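Long-range contacts in serine protease inhibitor (Schistosoma haematobium, PDB 3STO), which probably inhibits serine-type endopeptidases, as many serpins do: residues K20-A25 / K69-K74; G229-G234 / T289-R294; E242-P247 / V373-T378. One frame throughout, in Å; residues are numbered along the deposited sequence.

Interaction 1 (K20-A25 / K69-K74); sequences KAFTHA and KTMRLK
The Schellman motif at the C-terminal end of helix 61-70 sets Thr70, Met71 and Arg72 against Ala21, Phe22 and Ala25 of helix 18-30. Met71, modelled as selenomethionine, puts its SE over a face of the Phe22 ring, 4.2 Å from the ring centroid and 27° off the normal, a Met-aromatic contact. Bends at chi2 and chi3 fold the Met71 chain back, so that SE approaches helix 18-30 although the side chain sets out away from it. Thr70 meets the same ring twice: its O lies at the ring edge, in plane, 3.6 Å from Phe22 CD1, and its CG2 touches CD1 at 3.8 Å. In the serpin fold these two helices correspond to helix A and helix C, and Arg72, at positive phi (65°), is where the chain leaves helical geometry. Its side chain doubles back, and NH2 donates to Thr70 O at 2.6 Å, tilted from the carbonyl plane, while NE adds a weak bond to that oxygen. The two bonds would hold the guanidinium beside helix 18-30, where Ala21 CB rests on Arg72 CG at 3.7 Å and Ala25 CB lies 3.6 Å from Arg72 NH2. Thr70 OG1 is taken up elsewhere, by Gln66 O and Ile313 O. Helix 43-55 also packs here, with Ile46 on Phe22 and both Leu47 and Leu50 on Met71.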
loop_
_atom_site.group_PDB
_atom_site.type_symbol
_atom_site.label_atom_id
_atom_site.label_comp_id
_atom_site.label_asym_id
_atom_site.label_seq_id
_atom_site.Cartn_x
_atom_site.Cartn_y
_atom_site.Cartn_z
ATOM N N LYS A 20 11.925 -4.611 4.575
ATOM C CA LYS A 20 12.216 -3.183 4.496
ATOM C C LYS A 20 13.128 -2.881 3.315
ATOM O O LYS A 20 13.025 -1.813 2.702
ATOM C CB LYS A 20 12.818 -2.635 5.800
ATOM C CG LYS A 20 11.846 -2.524 6.954
ATOM C CD LYS A 20 12.413 -1.650 8.094
ATOM C CE LYS A 20 11.456 -1.631 9.274
ATOM N NZ LYS A 20 11.656 -0.464 10.214
ATOM N N ALA A 21 14.031 -3.814 3.013
ATOM C CA ALA A 21 14.891 -3.745 1.824
ATOM C C ALA A 21 14.053 -3.774 0.552
ATOM O O ALA A 21 14.224 -2.941 -0.344
ATOM C CB ALA A 21 15.855 -4.903 1.823
ATOM N N PHE A 22 13.143 -4.738 0.481
ATOM C CA PHE A 22 12.197 -4.791 -0.617
ATOM C C PHE A 22 11.464 -3.451 -0.724
ATOM O O PHE A 22 11.437 -2.811 -1.764
ATOM C CB PHE A 22 11.171 -5.910 -0.391
ATOM C CG PHE A 22 10.099 -5.939 -1.435
ATOM C CD1 PHE A 22 10.358 -6.457 -2.703
ATOM C CD2 PHE A 22 8.851 -5.383 -1.182
ATOM C CE1 PHE A 22 9.379 -6.446 -3.689
ATOM C CE2 PHE A 22 7.857 -5.363 -2.161
ATOM C CZ PHE A 22 8.115 -5.910 -3.416
ATOM N N THR A 23 10.856 -3.045 0.380
ATOM C CA THR A 23 10.053 -1.832 0.425
ATOM C C THR A 23 10.776 -0.618 -0.154
ATOM O O THR A 23 10.218 0.099 -0.957
ATOM C CB THR A 23 9.548 -1.549 1.849
ATOM O OG1 THR A 23 8.556 -2.534 2.188
ATOM C CG2 THR A 23 8.909 -0.208 1.872
ATOM N N HIS A 24 12.034 -0.442 0.212
ATOM C CA HIS A 24 12.846 0.646 -0.318
ATOM C C HIS A 24 13.082 0.541 -1.828
ATOM O O HIS A 24 12.929 1.521 -2.544
ATOM C CB HIS A 24 14.191 0.750 0.434
ATOM C CG HIS A 24 14.995 1.958 0.059
ATOM N ND1 HIS A 24 16.342 2.074 0.329
ATOM C CD2 HIS A 24 14.629 3.109 -0.570
ATOM C CE1 HIS A 24 16.774 3.250 -0.107
ATOM N NE2 HIS A 24 15.758 3.891 -0.662
ATOM N N ALA A 25 13.418 -0.658 -2.304
ATOM C CA ALA A 25 13.694 -0.875 -3.713
ATOM C C ALA A 25 12.441 -0.615 -4.500
ATOM O O ALA A 25 12.455 0.011 -5.576
ATOM C CB ALA A 25 14.180 -2.322 -3.961
ATOM N N LYS A 69 15.520 -13.228 -4.277
ATOM C CA LYS A 69 16.542 -12.184 -4.270
ATOM C C LYS A 69 15.915 -10.791 -4.068
ATOM O O LYS A 69 16.383 -9.978 -3.261
ATOM C CB LYS A 69 17.378 -12.227 -5.560
ATOM C CG LYS A 69 18.705 -12.974 -5.447
ATOM N N THR A 70 14.859 -10.519 -4.818
ATOM C CA THR A 70 14.223 -9.226 -4.778
ATOM C C THR A 70 13.675 -9.028 -3.386
ATOM O O THR A 70 13.618 -7.915 -2.877
ATOM C CB THR A 70 13.074 -9.157 -5.767
ATOM O OG1 THR A 70 13.594 -9.261 -7.099
ATOM C CG2 THR A 70 12.337 -7.858 -5.613
HETATM N N MSE A 71 13.310 -10.139 -2.765
HETATM C CA MSE A 71 12.771 -10.149 -1.412
HETATM C C MSE A 71 13.892 -10.084 -0.408
HETATM O O MSE A 71 13.653 -9.927 0.795
HETATM C CB MSE A 71 11.949 -11.420 -1.158
HETATM C CG MSE A 71 10.844 -11.196 -0.217
HETATM SE SE MSE A 71 9.712 -9.845 -1.022
HETATM C CE MSE A 71 8.912 -10.984 -2.385
ATOM N N ARG A 72 15.117 -10.244 -0.899
ATOM C CA ARG A 72 16.299 -10.102 -0.056
ATOM C C ARG A 72 16.372 -11.191 1.034
ATOM O O ARG A 72 16.819 -10.909 2.147
ATOM C CB ARG A 72 16.288 -8.708 0.583
ATOM C CG ARG A 72 17.509 -7.864 0.353
ATOM C CD ARG A 72 17.599 -7.168 -1.008
ATOM N NE ARG A 72 16.336 -6.864 -1.685
ATOM C CZ ARG A 72 16.217 -5.989 -2.695
ATOM N NH1 ARG A 72 17.267 -5.294 -3.109
ATOM N NH2 ARG A 72 15.038 -5.784 -3.289
ATOM N N LEU A 73 15.947 -12.420 0.699
ATOM C CA LEU A 73 15.961 -13.558 1.629
ATOM C C LEU A 73 17.382 -14.040 1.919
ATOM O O LEU A 73 18.262 -13.902 1.083
ATOM C CB LEU A 73 15.151 -14.733 1.070
ATOM C CG LEU A 73 13.671 -14.535 0.739
ATOM C CD1 LEU A 73 13.008 -15.839 0.331
ATOM C CD2 LEU A 73 12.936 -13.927 1.908
ATOM N N LYS A 74 17.603 -14.606 3.102
ATOM C CA LYS A 74 18.897 -15.223 3.441
ATOM C C LYS A 74 19.149 -16.487 2.628
ATOM O O LYS A 74 20.267 -16.770 2.214
ATOM C CB LYS A 74 18.967 -15.606 4.933
ATOM C CG LYS A 74 18.933 -14.436 5.894
#

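Interaction 2 (G229-G234 / T289-R294); sequences GVMKYG and TTVSLR
Gly229 and Val291 form an antiparallel hydrogen-bonded pair, with Val291 N giving to Gly229 O at 2.7 Å and Gly229 N to Val291 O at 3.0 Å. Next along, Met231 N reaches Thr289 O at 2.8 Å in a nearly straight bond (162°), whereas the return bond from Thr289 N to Met231 O is weak. Val230 and Thr290 sit between as the non-hydrogen-bonded pair, their alpha hydrogens turned to Thr289 O and Gly229 O. The segment axes are 107° apart, and after Met231 the pairing with 289-294 ends. On the face shared with Val291, selenomethionine Met231 carries CG between its backbone N and carbonyl carbon (chi1 56°), which brings CG to 3.7 Å from Val291 CG2; farther out, SE meets Leu293 CD2 at 3.8 Å. Tyr233 touches with CB, 3.5 Å from Thr289 OG1, a hydroxyl bonded to Lys287 O, while its ring leads away and its OH bonds to Glu242. By serpin topology the pairing joins the part of strand 218-236 passing from sheet C into sheet B to strand 287-305. That second strand has 373-376 along its other edge, and 241-247 pairs with 218-236.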
loop_
_atom_site.group_PDB
_atom_site.type_symbol
_atom_site.label_atom_id
_atom_site.label_comp_id
_atom_site.label_asym_id
_atom_site.label_seq_id
_atom_site.Cartn_x
_atom_site.Cartn_y
_atom_site.Cartn_z
ATOM N N GLY A 229 -5.601 20.688 18.737
ATOM C CA GLY A 229 -5.367 19.465 19.468
ATOM C C GLY A 229 -3.921 19.192 19.798
ATOM O O GLY A 229 -3.006 19.890 19.360
ATOM N N VAL A 230 -3.726 18.172 20.618
ATOM C CA VAL A 230 -2.401 17.772 20.992
ATOM C C VAL A 230 -2.014 16.726 19.977
ATOM O O VAL A 230 -2.800 15.828 19.674
ATOM C CB VAL A 230 -2.396 17.187 22.410
ATOM C CG1 VAL A 230 -1.027 16.608 22.754
ATOM C CG2 VAL A 230 -2.749 18.277 23.371
HETATM N N MSE A 231 -0.829 16.871 19.400
HETATM C CA MSE A 231 -0.316 15.808 18.548
HETATM C C MSE A 231 1.181 15.911 18.396
HETATM O O MSE A 231 1.786 16.910 18.784
HETATM C CB MSE A 231 -1.048 15.741 17.195
HETATM C CG MSE A 231 -1.060 17.020 16.359
HETATM SE SE MSE A 231 -2.411 17.016 14.844
HETATM C CE MSE A 231 -3.908 18.007 15.724
ATOM N N LYS A 232 1.774 14.856 17.862
ATOM C CA LYS A 232 3.211 14.828 17.619
ATOM C C LYS A 232 3.550 15.657 16.387
ATOM O O LYS A 232 2.871 15.594 15.366
ATOM C CB LYS A 232 3.677 13.391 17.449
ATOM C CG LYS A 232 3.797 12.650 18.752
ATOM C CD LYS A 232 5.136 12.935 19.377
ATOM C CE LYS A 232 5.344 12.048 20.565
ATOM N NZ LYS A 232 5.141 10.673 20.068
ATOM N N TYR A 233 4.591 16.459 16.500
ATOM C CA TYR A 233 4.870 17.440 15.479
ATOM C C TYR A 233 6.357 17.703 15.435
ATOM O O TYR A 233 7.052 17.581 16.441
ATOM C CB TYR A 233 4.115 18.754 15.787
ATOM C CG TYR A 233 4.659 19.930 15.022
ATOM C CD1 TYR A 233 5.688 20.717 15.559
ATOM C CD2 TYR A 233 4.196 20.224 13.735
ATOM C CE1 TYR A 233 6.223 21.801 14.852
ATOM C CE2 TYR A 233 4.729 21.305 13.008
ATOM C CZ TYR A 233 5.741 22.084 13.562
ATOM O OH TYR A 233 6.260 23.146 12.839
ATOM N N GLY A 234 6.856 18.073 14.268
ATOM C CA GLY A 234 8.251 18.434 14.153
ATOM C C GLY A 234 8.454 19.267 12.908
ATOM O O GLY A 234 7.782 19.030 11.891
ATOM N N THR A 289 2.609 18.593 20.962
ATOM C CA THR A 289 2.481 20.000 20.687
ATOM C C THR A 289 1.005 20.271 20.495
ATOM O O THR A 289 0.215 19.377 20.133
ATOM C CB THR A 289 3.184 20.396 19.349
ATOM O OG1 THR A 289 4.397 19.657 19.167
ATOM C CG2 THR A 289 3.524 21.832 19.332
ATOM N N THR A 290 0.625 21.518 20.718
ATOM C CA THR A 290 -0.731 21.926 20.412
ATOM C C THR A 290 -0.717 22.467 18.997
ATOM O O THR A 290 0.108 23.318 18.633
ATOM C CB THR A 290 -1.315 22.934 21.468
ATOM O OG1 THR A 290 -0.471 24.083 21.588
ATOM C CG2 THR A 290 -1.387 22.265 22.822
ATOM N N VAL A 291 -1.617 21.937 18.191
ATOM C CA VAL A 291 -1.619 22.235 16.775
ATOM C C VAL A 291 -2.982 22.664 16.299
ATOM O O VAL A 291 -4.016 22.034 16.616
ATOM C CB VAL A 291 -1.188 20.995 15.965
ATOM C CG1 VAL A 291 -1.142 21.309 14.506
ATOM C CG2 VAL A 291 0.150 20.539 16.431
ATOM N N SER A 292 -2.976 23.754 15.545
ATOM C CA SER A 292 -4.124 24.116 14.723
ATOM C C SER A 292 -3.956 23.365 13.391
ATOM O O SER A 292 -3.070 23.673 12.599
ATOM C CB SER A 292 -4.150 25.618 14.485
ATOM O OG SER A 292 -5.073 25.943 13.468
ATOM N N LEU A 293 -4.783 22.355 13.180
ATOM C CA LEU A 293 -4.651 21.485 12.029
ATOM C C LEU A 293 -5.772 21.732 11.039
ATOM O O LEU A 293 -6.944 21.656 11.395
ATOM C CB LEU A 293 -4.677 20.015 12.476
ATOM C CG LEU A 293 -4.823 18.903 11.424
ATOM C CD1 LEU A 293 -3.678 18.942 10.443
ATOM C CD2 LEU A 293 -4.912 17.503 12.082
ATOM N N ARG A 294 -5.427 22.011 9.792
ATOM C CA ARG A 294 -6.447 21.985 8.744
ATOM C C ARG A 294 -6.068 20.982 7.706
ATOM O O ARG A 294 -4.930 20.939 7.250
ATOM C CB ARG A 294 -6.612 23.342 8.083
ATOM C CG ARG A 294 -6.797 24.476 9.053
ATOM C CD ARG A 294 -7.393 25.643 8.333
ATOM N NE ARG A 294 -7.353 26.828 9.151
ATOM C CZ ARG A 294 -6.919 27.993 8.711
ATOM N NH1 ARG A 294 -6.495 28.100 7.459
ATOM N NH2 ARG A 294 -6.919 29.042 9.511
#

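Interaction 3 (E242-P247 / V373-T378)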
loop_
_atom_site.group_PDB
_atom_site.type_symbol
_atom_site.label_atom_id
_atom_site.label_comp_id
_atom_site.label_asym_id
_atom_site.label_seq_id
_atom_site.Cartn_x
_atom_site.Cartn_y
_atom_site.Cartn_z
ATOM N N GLU A 242 7.637 19.988 7.480
ATOM C CA GLU A 242 7.218 19.780 8.855
ATOM C C GLU A 242 6.262 18.606 8.848
ATOM O O GLU A 242 5.663 18.313 7.821
ATOM C CB GLU A 242 6.572 21.057 9.478
ATOM C CG GLU A 242 5.411 21.698 8.674
ATOM C CD GLU A 242 4.945 23.105 9.208
ATOM O OE1 GLU A 242 5.343 23.531 10.323
ATOM O OE2 GLU A 242 4.155 23.797 8.515
ATOM N N ILE A 243 6.100 17.956 9.999
ATOM C CA ILE A 243 5.346 16.729 10.071
ATOM C C ILE A 243 4.454 16.699 11.303
ATOM O O ILE A 243 4.877 17.136 12.368
ATOM C CB ILE A 243 6.350 15.511 10.120
ATOM C CG1 ILE A 243 7.194 15.449 8.847
ATOM C CG2 ILE A 243 5.630 14.171 10.374
ATOM C CD1 ILE A 243 8.150 14.286 8.805
ATOM N N VAL A 244 3.235 16.178 11.155
ATOM C CA VAL A 244 2.394 15.829 12.279
ATOM C C VAL A 244 2.038 14.382 12.166
ATOM O O VAL A 244 2.010 13.830 11.073
ATOM C CB VAL A 244 1.028 16.646 12.412
ATOM C CG1 VAL A 244 1.289 18.071 12.841
ATOM C CG2 VAL A 244 0.194 16.576 11.135
ATOM N N SER A 245 1.759 13.773 13.315
ATOM C CA SER A 245 1.297 12.389 13.385
ATOM C C SER A 245 -0.041 12.385 14.090
ATOM O O SER A 245 -0.151 12.853 15.212
ATOM C CB SER A 245 2.287 11.560 14.160
ATOM O OG SER A 245 2.069 10.215 13.869
ATOM N N LYS A 246 -1.071 11.900 13.420
ATOM C CA LYS A 246 -2.395 11.927 13.998
ATOM C C LYS A 246 -2.843 10.484 14.166
ATOM O O LYS A 246 -3.137 9.797 13.196
ATOM C CB LYS A 246 -3.376 12.685 13.117
ATOM C CG LYS A 246 -4.791 12.668 13.652
ATOM C CD LYS A 246 -5.733 13.600 12.880
ATOM C CE LYS A 246 -7.167 13.549 13.445
ATOM N NZ LYS A 246 -7.194 13.784 14.904
ATOM N N PRO A 247 -2.907 10.025 15.413
ATOM C CA PRO A 247 -3.167 8.608 15.685
ATOM C C PRO A 247 -4.572 8.142 15.303
ATOM O O PRO A 247 -5.575 8.849 15.411
ATOM C CB PRO A 247 -2.971 8.494 17.211
ATOM C CG PRO A 247 -2.456 9.843 17.678
ATOM C CD PRO A 247 -2.858 10.841 16.637
ATOM N N VAL A 373 1.406 25.907 17.139
ATOM C CA VAL A 373 1.797 25.656 15.749
ATOM C C VAL A 373 0.608 25.638 14.789
ATOM O O VAL A 373 -0.447 25.066 15.101
ATOM C CB VAL A 373 2.560 24.302 15.671
ATOM C CG1 VAL A 373 2.025 23.426 14.607
ATOM C CG2 VAL A 373 4.046 24.534 15.534
ATOM N N ASP A 374 0.751 26.269 13.625
ATOM C CA ASP A 374 -0.267 26.081 12.584
ATOM C C ASP A 374 0.177 24.970 11.667
ATOM O O ASP A 374 1.342 24.898 11.299
ATOM C CB ASP A 374 -0.490 27.334 11.762
ATOM C CG ASP A 374 -1.276 28.362 12.510
ATOM O OD1 ASP A 374 -1.825 28.003 13.571
ATOM O OD2 ASP A 374 -1.345 29.524 12.048
ATOM N N PHE A 375 -0.733 24.077 11.322
ATOM C CA PHE A 375 -0.407 23.044 10.341
ATOM C C PHE A 375 -1.568 23.017 9.382
ATOM O O PHE A 375 -2.539 22.278 9.589
ATOM C CB PHE A 375 -0.222 21.676 11.015
ATOM C CG PHE A 375 0.532 20.683 10.186
ATOM C CD1 PHE A 375 1.901 20.646 10.228
ATOM C CD2 PHE A 375 -0.141 19.764 9.374
ATOM C CE1 PHE A 375 2.597 19.717 9.469
ATOM C CE2 PHE A 375 0.542 18.845 8.613
ATOM C CZ PHE A 375 1.911 18.820 8.647
ATOM N N HIS A 376 -1.478 23.843 8.346
ATOM C CA HIS A 376 -2.608 24.054 7.448
ATOM C C HIS A 376 -2.323 23.454 6.082
ATOM O O HIS A 376 -1.459 23.921 5.363
ATOM C CB HIS A 376 -2.930 25.548 7.354
ATOM C CG HIS A 376 -3.370 26.136 8.649
ATOM N ND1 HIS A 376 -3.537 27.491 8.831
ATOM C CD2 HIS A 376 -3.687 25.553 9.830
ATOM C CE1 HIS A 376 -3.925 27.719 10.071
ATOM N NE2 HIS A 376 -4.027 26.556 10.698
ATOM N N VAL A 377 -3.035 22.381 5.754
ATOM C CA VAL A 377 -2.676 21.559 4.601
ATOM C C VAL A 377 -3.369 22.187 3.385
ATOM O O VAL A 377 -4.454 21.780 3.006
ATOM C CB VAL A 377 -3.027 20.032 4.836
ATOM C CG1 VAL A 377 -2.666 19.178 3.650
ATOM C CG2 VAL A 377 -2.332 19.491 6.076
ATOM N N THR A 378 -2.733 23.201 2.802
ATOM C CA THR A 378 -3.361 24.022 1.772
ATOM C C THR A 378 -2.673 23.922 0.401
ATOM O O THR A 378 -3.018 24.658 -0.533
ATOM C CB THR A 378 -3.355 25.532 2.198
ATOM O OG1 THR A 378 -2.016 25.922 2.495
ATOM C CG2 THR A 378 -4.187 25.754 3.417
#
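Val244 and Phe375 carry the nearest pair of alpha carbons, 8.0 Å from CA to CA, where strands 242-247 and 373-376 pass almost at right angles (86°). The axes stay 9.1 Å apart and no hydrogen bond runs between the segments, so the gap is bridged mainly by side chains, as expected of layers packed face to face. Phe375 fills most of it. Its CG stands anti to the backbone N (chi1 -161°), which sends the ring straight across to Val244. Both methyls of Val244 lie over the same face of that ring: CG2 makes a CH-pi contact, 3.8 Å from the centroid of Phe375 and 3.4 Å from its CE2, and CG1 touches CD1 at 3.7 Å. Glu242 runs alongside the phenylalanine, pointing the other way, its CG meeting Phe375 CE1 obliquely at 3.5 Å. The aliphatic part of the glutamate thus packs on the aromatic ring while its carboxylate continues beyond, with OE1 hydrogen-bonded to Tyr233 OH. In serpin terms, a sheet B strand packs here on the sheet C strand that follows the reactive-centre loop. Strand 253-260 lies beside 242-247 and packs Leu259 on Phe375; strand 287-305 runs parallel to 373-376 and lends Val291 to the same ring, and strand 218-236 brings Tyr233 against Val244 and Val373.

Overall arrangement
Interactions 2 and 3 are neighbours, their centres about 6 Å apart, and their strands adjoin in the sheets, 218-236 beside 241-247 and 287-305 beside 373-376; Ser292 O lies 2.7 Å from Phe375 N, a probable hydrogen bond. Interaction 2 is an edge-to-edge backbone pairing, partly buried, with an exposed Val230; interaction 3 is a buried packing of side chains between layers, without a polar link of its own. Interaction 1 stands alone in the helical region, about 35 and 32 Å from interactions 2 and 3 between centres. Partly buried, it combines a selenium-aromatic core with an exposed arginine at its margin, and joins a helix to the C-terminal end of another and the turn after it.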